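PDB 3OON: outer membrane protein (Tpn50) from Borrelia burgdorferi, which probably anchors the outer membrane to the cell wall by binding peptidoglycan through its OmpA-like C-terminal domain, the part present here. Local coordinates for residues Asn9-Asn14 with Asn50-Gly55; Ile13-Asp18 with Lys41-Phe46. All blocks are in the same frame, centred on the assembly; numbering follows the deposited sequence.

Contact 1 (Asn9-Asn14 with Asn50-Gly55)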
loop_
_atom_site.group_PDB
_atom_site.type_symbol
_atom_site.label_atom_id
_atom_site.label_comp_id
_atom_site.label_asym_id
_atom_site.label_seq_id
_atom_site.Cartn_x
_atom_site.Cartn_y
_atom_site.Cartn_z
ATOM N N ASN A 9 -3.320 -11.558 1.130
ATOM C CA ASN A 9 -3.125 -12.958 1.488
ATOM C C ASN A 9 -4.458 -13.640 1.772
ATOM O O ASN A 9 -5.527 -13.053 1.548
ATOM C CB ASN A 9 -2.087 -13.132 2.619
ATOM C CG ASN A 9 -2.497 -12.472 3.921
ATOM O OD1 ASN A 9 -3.677 -12.289 4.203
ATOM N ND2 ASN A 9 -1.509 -12.129 4.740
ATOM N N ASN A 10 -4.400 -14.884 2.224
ATOM C CA ASN A 10 -5.600 -15.645 2.558
ATOM C C ASN A 10 -6.396 -15.047 3.727
ATOM O O ASN A 10 -7.596 -15.318 3.862
ATOM C CB ASN A 10 -5.219 -17.095 2.856
ATOM C CG ASN A 10 -4.059 -17.198 3.823
ATOM O OD1 ASN A 10 -4.231 -17.045 5.028
ATOM N ND2 ASN A 10 -2.868 -17.447 3.298
ATOM N N LYS A 11 -5.729 -14.233 4.553
ATOM C CA LYS A 11 -6.344 -13.601 5.735
ATOM C C LYS A 11 -7.048 -12.276 5.430
ATOM O O LYS A 11 -7.955 -11.858 6.157
ATOM C CB LYS A 11 -5.289 -13.359 6.819
ATOM C CG LYS A 11 -4.549 -14.609 7.285
ATOM C CD LYS A 11 -3.295 -14.253 8.089
ATOM C CE LYS A 11 -3.631 -13.901 9.524
ATOM N NZ LYS A 11 -2.454 -14.008 10.421
ATOM N N GLY A 12 -6.611 -11.615 4.361
ATOM C CA GLY A 12 -7.125 -10.301 3.989
ATOM C C GLY A 12 -6.071 -9.473 3.275
ATOM O O GLY A 12 -5.241 -10.003 2.529
ATOM N N ILE A 13 -6.112 -8.167 3.502
ATOM C CA ILE A 13 -5.159 -7.261 2.882
ATOM C C ILE A 13 -4.106 -6.906 3.928
ATOM O O ILE A 13 -4.412 -6.255 4.925
ATOM C CB ILE A 13 -5.858 -5.981 2.351
ATOM C CG1 ILE A 13 -6.952 -6.335 1.336
ATOM C CG2 ILE A 13 -4.835 -5.031 1.740
ATOM C CD1 ILE A 13 -7.842 -5.156 0.939
ATOM N N ASN A 14 -2.866 -7.335 3.689
ATOM C CA ASN A 14 -1.750 -7.082 4.602
ATOM C C ASN A 14 -1.091 -5.719 4.342
ATOM O O ASN A 14 -0.728 -5.400 3.202
ATOM C CB ASN A 14 -0.703 -8.196 4.451
ATOM C CG ASN A 14 0.361 -8.160 5.524
ATOM O OD1 ASN A 14 0.193 -8.724 6.619
ATOM N ND2 ASN A 14 1.474 -7.536 5.216
ATOM N N ASN A 50 -12.759 -6.079 10.500
ATOM C CA ASN A 50 -11.930 -6.191 11.686
ATOM C C ASN A 50 -10.483 -6.140 11.242
ATOM O O ASN A 50 -10.190 -6.398 10.073
ATOM C CB ASN A 50 -12.239 -7.492 12.426
ATOM C CG ASN A 50 -13.687 -7.555 12.883
ATOM O OD1 ASN A 50 -14.166 -6.638 13.546
ATOM N ND2 ASN A 50 -14.394 -8.620 12.512
ATOM N N ILE A 51 -9.585 -5.790 12.155
ATOM C CA ILE A 51 -8.156 -5.763 11.821
ATOM C C ILE A 51 -7.311 -6.566 12.805
ATOM O O ILE A 51 -7.690 -6.758 13.956
ATOM C CB ILE A 51 -7.568 -4.320 11.691
ATOM C CG1 ILE A 51 -7.605 -3.564 13.022
ATOM C CG2 ILE A 51 -8.271 -3.518 10.574
ATOM C CD1 ILE A 51 -6.823 -2.235 12.966
ATOM N N LEU A 52 -6.164 -7.029 12.335
ATOM C CA LEU A 52 -5.192 -7.712 13.183
ATOM C C LEU A 52 -3.907 -6.906 13.150
ATOM O O LEU A 52 -3.399 -6.605 12.059
ATOM C CB LEU A 52 -4.939 -9.123 12.637
ATOM C CG LEU A 52 -3.679 -9.855 13.114
ATOM C CD1 LEU A 52 -3.806 -10.222 14.582
ATOM C CD2 LEU A 52 -3.491 -11.114 12.283
ATOM N N ILE A 53 -3.392 -6.546 14.328
ATOM C CA ILE A 53 -2.164 -5.768 14.422
ATOM C C ILE A 53 -1.111 -6.635 15.081
ATOM O O ILE A 53 -1.318 -7.125 16.204
ATOM C CB ILE A 53 -2.327 -4.473 15.243
ATOM C CG1 ILE A 53 -3.541 -3.671 14.758
ATOM C CG2 ILE A 53 -1.022 -3.648 15.183
ATOM C CD1 ILE A 53 -3.711 -2.328 15.457
ATOM N N GLU A 54 0.011 -6.824 14.389
ATOM C CA GLU A 54 1.063 -7.738 14.837
ATOM C C GLU A 54 2.361 -6.988 15.094
ATOM O O GLU A 54 2.843 -6.247 14.219
ATOM C CB GLU A 54 1.290 -8.837 13.795
ATOM C CG GLU A 54 0.049 -9.678 13.523
ATOM C CD GLU A 54 0.280 -10.729 12.470
ATOM O OE1 GLU A 54 0.047 -10.441 11.273
ATOM O OE2 GLU A 54 0.698 -11.845 12.839
ATOM N N GLY A 55 2.897 -7.159 16.299
ATOM C CA GLY A 55 4.098 -6.455 16.746
ATOM C C GLY A 55 5.294 -7.385 16.813
ATOM O O GLY A 55 5.141 -8.615 16.923
HETATM O O HOH W 1 -0.653 -12.300 9.485
HETATM O O HOH W 2 -1.293 -14.053 13.050
#
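K11, in the turn just before strand 12-20, meets L52 of strand 51-55; the two strands run parallel but are not neighbours, because strand 114-122 lies between them in the sheet. The contact is therefore made by side chains alone. K11 CG lies anti to the carbonyl carbon (chi1 -58°), and a bend at chi3 (80°) carries the ammonium end past L52. Methyl CD2 of L52 lies 3.6 Å from K11 NZ and 3.9 Å from K11 CE, and the two side chains cross obliquely. K11 NZ and E54 OE1 are 4.4 Å apart, too far for a salt bridge. Two waters span this gap. Water 1 accepts from K11 NZ (2.7 Å) and donates to E54 OE1. Water 2 accepts weakly from K11 NZ and donates to E54 OE2 (3.0 Å). Both carboxylate oxygens thus reach the lysine indirectly. OE2 also takes a direct bond from W97 NE1, which should help fix the carboxylate. Behind K11 the turn is braced by N9. Its OD1 accepts K11 N at 2.8 Å, with the donor above the carbonyl plane. The N9 backbone N also bonds to G12 O at 2.8 Å. The bond from K11 N to N9 OD1 makes an Asx turn, set in the tight beta hairpin that joins strands 4-9 and 12-20 in this OmpA-like domain.

Contact 2 (Ile13-Asp18 with Lys41-Phe46)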
loop_
_atom_site.group_PDB
_atom_site.type_symbol
_atom_site.label_atom_id
_atom_site.label_comp_id
_atom_site.label_asym_id
_atom_site.label_seq_id
_atom_site.Cartn_x
_atom_site.Cartn_y
_atom_site.Cartn_z
ATOM N N ILE A 13 -6.112 -8.167 3.502
ATOM C CA ILE A 13 -5.159 -7.261 2.882
ATOM C C ILE A 13 -4.106 -6.906 3.928
ATOM O O ILE A 13 -4.412 -6.255 4.925
ATOM C CB ILE A 13 -5.858 -5.981 2.351
ATOM C CG1 ILE A 13 -6.952 -6.335 1.336
ATOM C CG2 ILE A 13 -4.835 -5.031 1.740
ATOM C CD1 ILE A 13 -7.842 -5.156 0.939
ATOM N N ASN A 14 -2.866 -7.335 3.689
ATOM C CA ASN A 14 -1.750 -7.082 4.602
ATOM C C ASN A 14 -1.091 -5.719 4.342
ATOM O O ASN A 14 -0.728 -5.400 3.202
ATOM C CB ASN A 14 -0.703 -8.196 4.451
ATOM C CG ASN A 14 0.361 -8.160 5.524
ATOM O OD1 ASN A 14 0.193 -8.724 6.619
ATOM N ND2 ASN A 14 1.474 -7.536 5.216
ATOM N N LEU A 15 -0.945 -4.934 5.405
ATOM C CA LEU A 15 -0.230 -3.666 5.373
ATOM C C LEU A 15 1.051 -3.853 6.169
ATOM O O LEU A 15 1.016 -4.029 7.391
ATOM C CB LEU A 15 -1.072 -2.531 5.982
ATOM C CG LEU A 15 -2.539 -2.369 5.560
ATOM C CD1 LEU A 15 -3.153 -1.125 6.233
ATOM C CD2 LEU A 15 -2.650 -2.276 4.055
ATOM N N SER A 16 2.186 -3.855 5.487
ATOM C CA SER A 16 3.447 -4.004 6.205
ATOM C C SER A 16 4.253 -2.717 6.110
ATOM O O SER A 16 4.332 -2.082 5.054
ATOM C CB SER A 16 4.239 -5.224 5.726
ATOM O OG SER A 16 4.799 -5.008 4.463
ATOM N N PHE A 17 4.813 -2.304 7.235
ATOM C CA PHE A 17 5.501 -1.033 7.314
ATOM C C PHE A 17 6.451 -1.071 8.498
ATOM O O PHE A 17 6.493 -2.055 9.237
ATOM C CB PHE A 17 4.493 0.120 7.452
ATOM C CG PHE A 17 3.504 -0.070 8.559
ATOM C CD1 PHE A 17 3.720 0.496 9.802
ATOM C CD2 PHE A 17 2.354 -0.835 8.360
ATOM C CE1 PHE A 17 2.798 0.300 10.850
ATOM C CE2 PHE A 17 1.436 -1.036 9.389
ATOM C CZ PHE A 17 1.658 -0.464 10.637
ATOM N N ASP A 18 7.226 -0.015 8.690
ATOM C CA ASP A 18 8.100 0.030 9.858
ATOM C C ASP A 18 7.977 1.353 10.598
ATOM O O ASP A 18 7.983 2.435 9.998
ATOM C CB ASP A 18 9.553 -0.286 9.502
ATOM C CG ASP A 18 10.182 0.782 8.649
ATOM O OD1 ASP A 18 9.445 1.664 8.180
ATOM O OD2 ASP A 18 11.415 0.744 8.448
ATOM N N LYS A 41 -6.272 6.493 6.979
ATOM C CA LYS A 41 -7.009 6.864 5.770
ATOM C C LYS A 41 -7.460 5.629 4.987
ATOM O O LYS A 41 -8.569 5.597 4.465
ATOM C CB LYS A 41 -6.171 7.781 4.881
ATOM C CG LYS A 41 -6.685 9.199 4.798
ATOM C CD LYS A 41 -6.210 9.852 3.508
ATOM C CE LYS A 41 -7.232 10.847 2.960
ATOM N NZ LYS A 41 -6.638 11.658 1.880
ATOM N N LEU A 42 -6.605 4.610 4.913
ATOM C CA LEU A 42 -6.982 3.361 4.273
ATOM C C LEU A 42 -8.021 2.601 5.085
ATOM O O LEU A 42 -9.007 2.133 4.526
ATOM C CB LEU A 42 -5.758 2.470 4.044
ATOM C CG LEU A 42 -4.683 3.065 3.138
ATOM C CD1 LEU A 42 -3.481 2.146 3.112
ATOM C CD2 LEU A 42 -5.236 3.284 1.716
ATOM N N LEU A 43 -7.791 2.483 6.395
ATOM C CA LEU A 43 -8.667 1.689 7.269
ATOM C C LEU A 43 -10.071 2.264 7.360
ATOM O O LEU A 43 -11.044 1.509 7.416
ATOM C CB LEU A 43 -8.068 1.528 8.675
ATOM C CG LEU A 43 -6.717 0.827 8.830
ATOM C CD1 LEU A 43 -6.382 0.755 10.299
ATOM C CD2 LEU A 43 -6.686 -0.572 8.207
ATOM N N GLU A 44 -10.154 3.595 7.378
ATOM C CA GLU A 44 -11.410 4.355 7.329
ATOM C C GLU A 44 -12.342 3.879 6.226
ATOM O O GLU A 44 -13.563 3.884 6.398
ATOM C CB GLU A 44 -11.117 5.819 7.036
ATOM C CG GLU A 44 -10.942 6.720 8.231
ATOM C CD GLU A 44 -11.047 8.183 7.839
ATOM O OE1 GLU A 44 -10.422 8.591 6.834
ATOM O OE2 GLU A 44 -11.774 8.926 8.527
ATOM N N LYS A 45 -11.760 3.498 5.090
ATOM C CA LYS A 45 -12.532 3.086 3.924
ATOM C C LYS A 45 -12.960 1.621 3.958
ATOM O O LYS A 45 -13.836 1.210 3.197
ATOM C CB LYS A 45 -11.772 3.414 2.630
ATOM C CG LYS A 45 -11.634 4.917 2.368
ATOM C CD LYS A 45 -13.022 5.574 2.301
ATOM C CE LYS A 45 -12.962 6.988 1.759
ATOM N NZ LYS A 45 -12.276 7.920 2.696
ATOM N N PHE A 46 -12.328 0.839 4.836
ATOM C CA PHE A 46 -12.714 -0.543 5.064
ATOM C C PHE A 46 -13.435 -0.546 6.402
ATOM O O PHE A 46 -12.947 -1.065 7.411
ATOM C CB PHE A 46 -11.485 -1.463 5.041
ATOM C CG PHE A 46 -10.904 -1.653 3.670
ATOM C CD1 PHE A 46 -11.274 -2.743 2.887
ATOM C CD2 PHE A 46 -9.995 -0.734 3.148
ATOM C CE1 PHE A 46 -10.736 -2.924 1.606
ATOM C CE2 PHE A 46 -9.450 -0.907 1.877
ATOM C CZ PHE A 46 -9.820 -2.007 1.106
#
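I13 reaches F46 and L15 reaches L43 where strand 12-20 passes the end of helix 33-45. I13 lies nearest F46 and L15 nearest L42, so the strand and the helical segment run in roughly opposite directions. Their CA atoms stay far apart, 9.8 Å between L15 CA and L42 CA, and side chains fill the gap. I13 does its touching with one methyl. Its CG1 is anti to the carbonyl carbon (chi1 -58°) and its CD1 is anti to CA (chi2 170°), which extends the branch toward F46. I13 CD1 sits 3.7 Å from F46 CE1 and equally far from F46 CZ. It approaches the ring obliquely, and the two side chains cross at about a right angle. The F46 ring also has L42 O at its edge, in the ring plane. F46 N bonds to L43 O at 3.0 Å, which keeps the residue close to the last helical turn. L15 offers CD1, extended from CA by chi2 of -177°. L15 CD1 meets L43 CD2 at 4.1 Å, methyl to methyl, while L42 CD1 is farther off, 4.5 Å from L15 CD1. L43 points its end rather than its base at the strand. V6 and I4 of strand 4-9 also pack on L15, and I121 packs on L43. In the second subunit, K41 packs on I13 and K45 on F46, so this corner also belongs to the dimer contact. The chemistry across these segments is apolar: methyl groups and one ring meet without polar pairing. Such a contact implies that hydrophobic burial and side-chain fit hold the helix end against the sheet.

Contact 1 starts from the turn leading into strand 12-20 and contact 2 from the strand itself; their segments share I13 and N14, and their centres lie 9 Å apart. Contact 2 is core: its touching residues are all buried and apolar, and they join the sheet to helix 33-45. Contact 1 is only partly buried. It reaches across the sheet to strand 51-55, and it combines lysine-leucine packing with a water-bridged pair of opposite charges. Helix 33-45 and strand 51-55 follow each other in the chain. The two contacts also touch directly, with I51 CD1 4.0 Å from L43 CD1. In contact 2, I13 and F46 also pack against the second subunit.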